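Local coordinates for enhancer of mRNA-decapping protein 4 homolog (Drosophila melanogaster, PDB 2VXG) that acts in mRNA degradation, where it seems to play a role in decapping, and is required to silence a subset of endogenous miRNA targets, at residues A[8-12]-A[13-17]; A[72-75]-A[76-80]. All coordinates share one frame; numbering follows the deposited sequence.

Contact 1: A[8-12]-A[13-17]; sequences KQLLM and AGQIN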
loop_
_atom_site.group_PDB
_atom_site.type_symbol
_atom_site.label_atom_id
_atom_site.label_comp_id
_atom_site.label_asym_id
_atom_site.label_seq_id
_atom_site.Cartn_x
_atom_site.Cartn_y
_atom_site.Cartn_z
ATOM N N LYS A 8 -9.529 -13.783 6.119
ATOM C CA LYS A 8 -10.341 -14.285 5.007
ATOM C C LYS A 8 -11.813 -14.168 5.351
ATOM O O LYS A 8 -12.612 -13.781 4.513
ATOM C CB LYS A 8 -9.948 -15.710 4.626
ATOM C CG LYS A 8 -8.508 -15.774 4.214
ATOM C CD LYS A 8 -8.214 -16.870 3.249
ATOM C CE LYS A 8 -8.205 -18.195 3.928
ATOM N NZ LYS A 8 -8.028 -19.208 2.882
ATOM N N GLN A 9 -12.144 -14.494 6.590
ATOM C CA GLN A 9 -13.483 -14.333 7.146
ATOM C C GLN A 9 -14.042 -12.910 6.992
ATOM O O GLN A 9 -15.164 -12.688 6.488
ATOM C CB GLN A 9 -13.419 -14.720 8.606
ATOM C CG GLN A 9 -14.711 -14.664 9.342
ATOM C CD GLN A 9 -14.758 -15.676 10.461
ATOM O OE1 GLN A 9 -13.873 -15.691 11.348
ATOM N NE2 GLN A 9 -15.802 -16.531 10.453
ATOM N N LEU A 10 -13.252 -11.949 7.452
ATOM C CA LEU A 10 -13.629 -10.521 7.411
ATOM C C LEU A 10 -13.886 -10.064 5.989
ATOM O O LEU A 10 -14.915 -9.473 5.713
ATOM C CB LEU A 10 -12.544 -9.675 8.095
ATOM C CG LEU A 10 -12.577 -9.883 9.615
ATOM C CD1 LEU A 10 -11.347 -9.357 10.343
ATOM C CD2 LEU A 10 -13.887 -9.283 10.177
ATOM N N LEU A 11 -12.935 -10.350 5.107
ATOM C CA LEU A 11 -13.036 -10.077 3.668
ATOM C C LEU A 11 -14.254 -10.694 3.012
ATOM O O LEU A 11 -14.881 -10.063 2.176
ATOM C CB LEU A 11 -11.786 -10.599 2.934
ATOM C CG LEU A 11 -10.498 -9.854 3.231
ATOM C CD1 LEU A 11 -9.288 -10.516 2.533
ATOM C CD2 LEU A 11 -10.633 -8.390 2.837
ATOM N N MET A 12 -14.572 -11.942 3.348
ATOM C CA MET A 12 -15.801 -12.558 2.802
ATOM C C MET A 12 -17.030 -11.834 3.344
ATOM O O MET A 12 -18.028 -11.653 2.629
ATOM C CB MET A 12 -15.879 -14.075 3.118
ATOM C CG MET A 12 -14.710 -14.920 2.552
ATOM S SD MET A 12 -15.092 -16.654 2.099
ATOM C CE MET A 12 -15.750 -16.360 0.470
ATOM N N ALA A 13 -16.978 -11.424 4.603
ATOM C CA ALA A 13 -18.076 -10.685 5.206
ATOM C C ALA A 13 -18.167 -9.255 4.644
ATOM O O ALA A 13 -19.191 -8.594 4.780
ATOM C CB ALA A 13 -17.961 -10.667 6.735
ATOM N N GLY A 14 -17.124 -8.809 3.960
ATOM C CA GLY A 14 -17.100 -7.474 3.363
ATOM C C GLY A 14 -16.578 -6.450 4.345
ATOM O O GLY A 14 -16.571 -5.244 4.053
ATOM N N GLN A 15 -16.112 -6.930 5.503
ATOM C CA GLN A 15 -15.483 -6.072 6.505
ATOM C C GLN A 15 -14.013 -5.811 6.130
ATOM O O GLN A 15 -13.084 -6.222 6.825
ATOM C CB GLN A 15 -15.631 -6.704 7.896
ATOM C CG GLN A 15 -17.142 -6.774 8.347
ATOM C CD GLN A 15 -17.379 -7.479 9.676
ATOM O OE1 GLN A 15 -16.796 -8.527 9.963
ATOM N NE2 GLN A 15 -18.287 -6.925 10.482
ATOM N N ILE A 16 -13.819 -5.126 5.002
ATOM C CA ILE A 16 -12.495 -4.979 4.404
ATOM C C ILE A 16 -11.497 -4.170 5.243
ATOM O O ILE A 16 -10.319 -4.553 5.356
ATOM C CB ILE A 16 -12.606 -4.399 2.966
ATOM C CG1 ILE A 16 -11.255 -4.437 2.247
ATOM C CG2 ILE A 16 -13.183 -3.004 3.012
ATOM C CD1 ILE A 16 -11.365 -4.211 0.713
ATOM N N ASN A 17 -11.934 -3.056 5.832
ATOM C CA ASN A 17 -11.011 -2.273 6.653
ATOM C C ASN A 17 -10.604 -3.029 7.906
ATOM O O ASN A 17 -9.432 -3.030 8.233
ATOM C CB ASN A 17 -11.587 -0.914 7.020
ATOM C CG ASN A 17 -11.588 0.002 5.855
ATOM O OD1 ASN A 17 -10.532 0.434 5.403
ATOM N ND2 ASN A 17 -12.761 0.234 5.288
#
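Gln15 N donates to Leu10 O (2.8 Å) and Gly14 N reaches back more weakly to Leu11 O (3.1 Å), the nested pair of backbone bonds of a Schellman motif that ends helix 2-13. Gly14 is its C-prime residue: its positive phi (88°) swings the chain out of the helix, and a side chain at these backbone angles would be jammed against the carbonyl oxygen of Ala13. One residue earlier, Ala13 N still bonds to Gln9 O in the helical manner (2.9 Å). The donor Gln15 N sits above the plane of the Leu10 carbonyl, 36° out of it, as the chain bends away. Gln15, the centre of an inverse gamma turn, is also the N-cap residue of helix 16-25, so only a short turn separates the end of helix 2-13 from the start of the next. Side chains close over the turn in two places. Leu10 and Gln15 cross at an angle, and the pairing rests on Gln15 CB, 3.9 Å from Leu10 CD2; the 3.0 Å between that methyl and Gln15 OE1 is short and doubtful. In the second pair, Ile16 has CG1 anti to its backbone nitrogen (chi1 -171°), which directs this branch at Leu11. Thr39 touches both Leu11 and Ile16, tying the corner to the loop after helix 29-38, and Ala19 of helix 16-25 touches both Leu10 and Leu11. An apolar contact across the corner is Leu11 CD2 against Ile16 CG1, 4.0 Å.

Contact 2: A[72-75]-A[76-80]; sequences NELK and QRYLN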
loop_
_atom_site.group_PDB
_atom_site.type_symbol
_atom_site.label_atom_id
_atom_site.label_comp_id
_atom_site.label_asym_id
_atom_site.label_seq_id
_atom_site.Cartn_x
_atom_site.Cartn_y
_atom_site.Cartn_z
ATOM N N ASN A 72 7.072 -6.426 -6.139
ATOM C CA ASN A 72 6.470 -7.098 -7.296
ATOM C C ASN A 72 5.237 -6.354 -7.838
ATOM O O ASN A 72 4.849 -5.320 -7.296
ATOM C CB ASN A 72 6.104 -8.541 -6.921
ATOM C CG ASN A 72 5.288 -8.636 -5.635
ATOM O OD1 ASN A 72 4.424 -7.782 -5.343
ATOM N ND2 ASN A 72 5.535 -9.702 -4.873
ATOM N N GLU A 73 4.635 -6.893 -8.902
ATOM C CA GLU A 73 3.427 -6.331 -9.527
ATOM C C GLU A 73 2.248 -6.198 -8.548
ATOM O O GLU A 73 1.556 -5.174 -8.502
ATOM C CB GLU A 73 2.991 -7.197 -10.701
ATOM C CG GLU A 73 2.539 -6.386 -11.933
ATOM C CD GLU A 73 1.798 -7.216 -12.969
ATOM O OE1 GLU A 73 0.948 -8.048 -12.572
ATOM O OE2 GLU A 73 2.048 -7.040 -14.188
ATOM N N LEU A 74 2.000 -7.234 -7.763
ATOM C CA LEU A 74 0.894 -7.146 -6.823
ATOM C C LEU A 74 1.082 -5.901 -5.925
ATOM O O LEU A 74 0.217 -5.021 -5.881
ATOM C CB LEU A 74 0.734 -8.448 -6.035
ATOM C CG LEU A 74 -0.243 -8.343 -4.862
ATOM C CD1 LEU A 74 -1.611 -7.902 -5.347
ATOM C CD2 LEU A 74 -0.280 -9.635 -4.035
ATOM N N LYS A 75 2.237 -5.802 -5.260
ATOM C CA LYS A 75 2.474 -4.709 -4.340
ATOM C C LYS A 75 2.588 -3.354 -5.078
ATOM O O LYS A 75 2.134 -2.330 -4.544
ATOM C CB LYS A 75 3.693 -4.989 -3.425
ATOM C CG LYS A 75 3.380 -6.071 -2.344
ATOM C CD LYS A 75 4.527 -6.328 -1.330
ATOM C CE LYS A 75 5.782 -6.884 -2.053
ATOM N NZ LYS A 75 6.911 -7.248 -1.131
ATOM N N GLN A 76 3.168 -3.358 -6.276
ATOM C CA GLN A 76 3.283 -2.117 -7.058
ATOM C C GLN A 76 1.924 -1.609 -7.420
ATOM O O GLN A 76 1.634 -0.441 -7.294
ATOM C CB GLN A 76 4.059 -2.297 -8.358
ATOM C CG GLN A 76 4.275 -0.965 -9.173
ATOM C CD GLN A 76 4.829 0.198 -8.330
ATOM O OE1 GLN A 76 5.616 -0.016 -7.421
ATOM N NE2 GLN A 76 4.408 1.445 -8.642
ATOM N N ARG A 77 1.090 -2.522 -7.902
ATOM C CA ARG A 77 -0.245 -2.170 -8.321
ATOM C C ARG A 77 -1.054 -1.626 -7.147
ATOM O O ARG A 77 -1.770 -0.630 -7.300
ATOM C CB ARG A 77 -0.906 -3.378 -9.000
ATOM C CG ARG A 77 -2.166 -3.064 -9.739
ATOM C CD ARG A 77 -3.409 -3.317 -8.915
ATOM N NE ARG A 77 -3.559 -4.742 -8.599
ATOM C CZ ARG A 77 -4.707 -5.393 -8.528
ATOM N NH1 ARG A 77 -5.863 -4.770 -8.781
ATOM N NH2 ARG A 77 -4.692 -6.692 -8.216
ATOM N N TYR A 78 -0.931 -2.242 -5.958
ATOM C CA TYR A 78 -1.497 -1.630 -4.737
ATOM C C TYR A 78 -0.894 -0.304 -4.350
ATOM O O TYR A 78 -1.616 0.555 -3.865
ATOM C CB TYR A 78 -1.490 -2.576 -3.525
ATOM C CG TYR A 78 -2.758 -3.424 -3.532
ATOM C CD1 TYR A 78 -3.828 -3.145 -2.672
ATOM C CD2 TYR A 78 -2.901 -4.456 -4.446
ATOM C CE1 TYR A 78 -5.002 -3.920 -2.709
ATOM C CE2 TYR A 78 -4.055 -5.222 -4.503
ATOM C CZ TYR A 78 -5.103 -4.949 -3.637
ATOM O OH TYR A 78 -6.264 -5.720 -3.698
ATOM N N LEU A 79 0.417 -0.131 -4.535
ATOM C CA LEU A 79 1.029 1.180 -4.280
ATOM C C LEU A 79 0.412 2.200 -5.214
ATOM O O LEU A 79 0.073 3.290 -4.781
ATOM C CB LEU A 79 2.529 1.181 -4.545
ATOM C CG LEU A 79 3.419 0.550 -3.508
ATOM C CD1 LEU A 79 4.861 0.823 -3.967
ATOM C CD2 LEU A 79 3.076 1.081 -2.115
ATOM N N ASN A 80 0.320 1.832 -6.485
ATOM C CA ASN A 80 -0.370 2.650 -7.502
ATOM C C ASN A 80 -1.787 3.044 -7.087
ATOM O O ASN A 80 -2.117 4.221 -7.058
ATOM C CB ASN A 80 -0.440 1.922 -8.845
ATOM C CG ASN A 80 0.925 1.843 -9.575
ATOM O OD1 ASN A 80 1.875 2.536 -9.220
ATOM N ND2 ASN A 80 1.005 0.986 -10.605
#
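The N-terminal turns of helix 73-85 open with an N-cap: Asn72 OD1 accepts from Lys75 N at 3.0 Å in a nearly straight bond (170° at the hydrogen), while Asn72 O takes the amide of Gln76 (2.8 Å between Asn72 O and Gln76 N). The side chain and the carbonyl of one residue thus satisfy two amides of the first turn. Regular helical bonds follow, Arg77 N to Glu73 O, Tyr78 N to Leu74 O and Leu79 N to Lys75 O. Leu74 runs alongside the Tyr78 ring, one turn back; with Leu74 CG anti to the backbone nitrogen (chi1 170°), its CD1 packs against Tyr78 CE2 at 3.7 Å. Leu74 O meets the ring at its edge, in plane, 3.5 Å from Tyr78 CD2. Tyr78 CE2 sits 3.9 Å above one face of the Arg77 guanidinium, displaced toward its rim. Tyr78 OH is hydrogen-bonded with Ser41 OG, and Phe45 meets the ring itself. An alanine at Tyr78 would strip the ring from Leu74 and is likely to open a gap there and leave the Ser41 hydroxyl without this mate. Farther round the helix, Gln76 OE1 is hydrogen-bonded with His71 NE2, and Gln76 NE2 makes a weak bond to Asn80 OD1 at 2.8 Å.

Overall arrangement
Both contacts are local and lie in the all-helical C-terminal domain, each at a helix end. Contact 1 is a surface corner, about 18 Å from the centre of the chain to its own centre, joining helix 2-13 to helix 16-25; contact 2 is partly buried, its centre about 8 Å from that of the chain, and stays within helix 73-85. The first ends one helix with backbone bonds around a glycine and begins the next, whereas the second only begins one, with an asparagine side chain. Helix 29-38 touches both; helices 54-66 and 121-134 pack on contact 2, which also has a Lys75 to Glu33 salt bridge. Thr39 touches side chains of both contacts, whose centres are 21 Å apart.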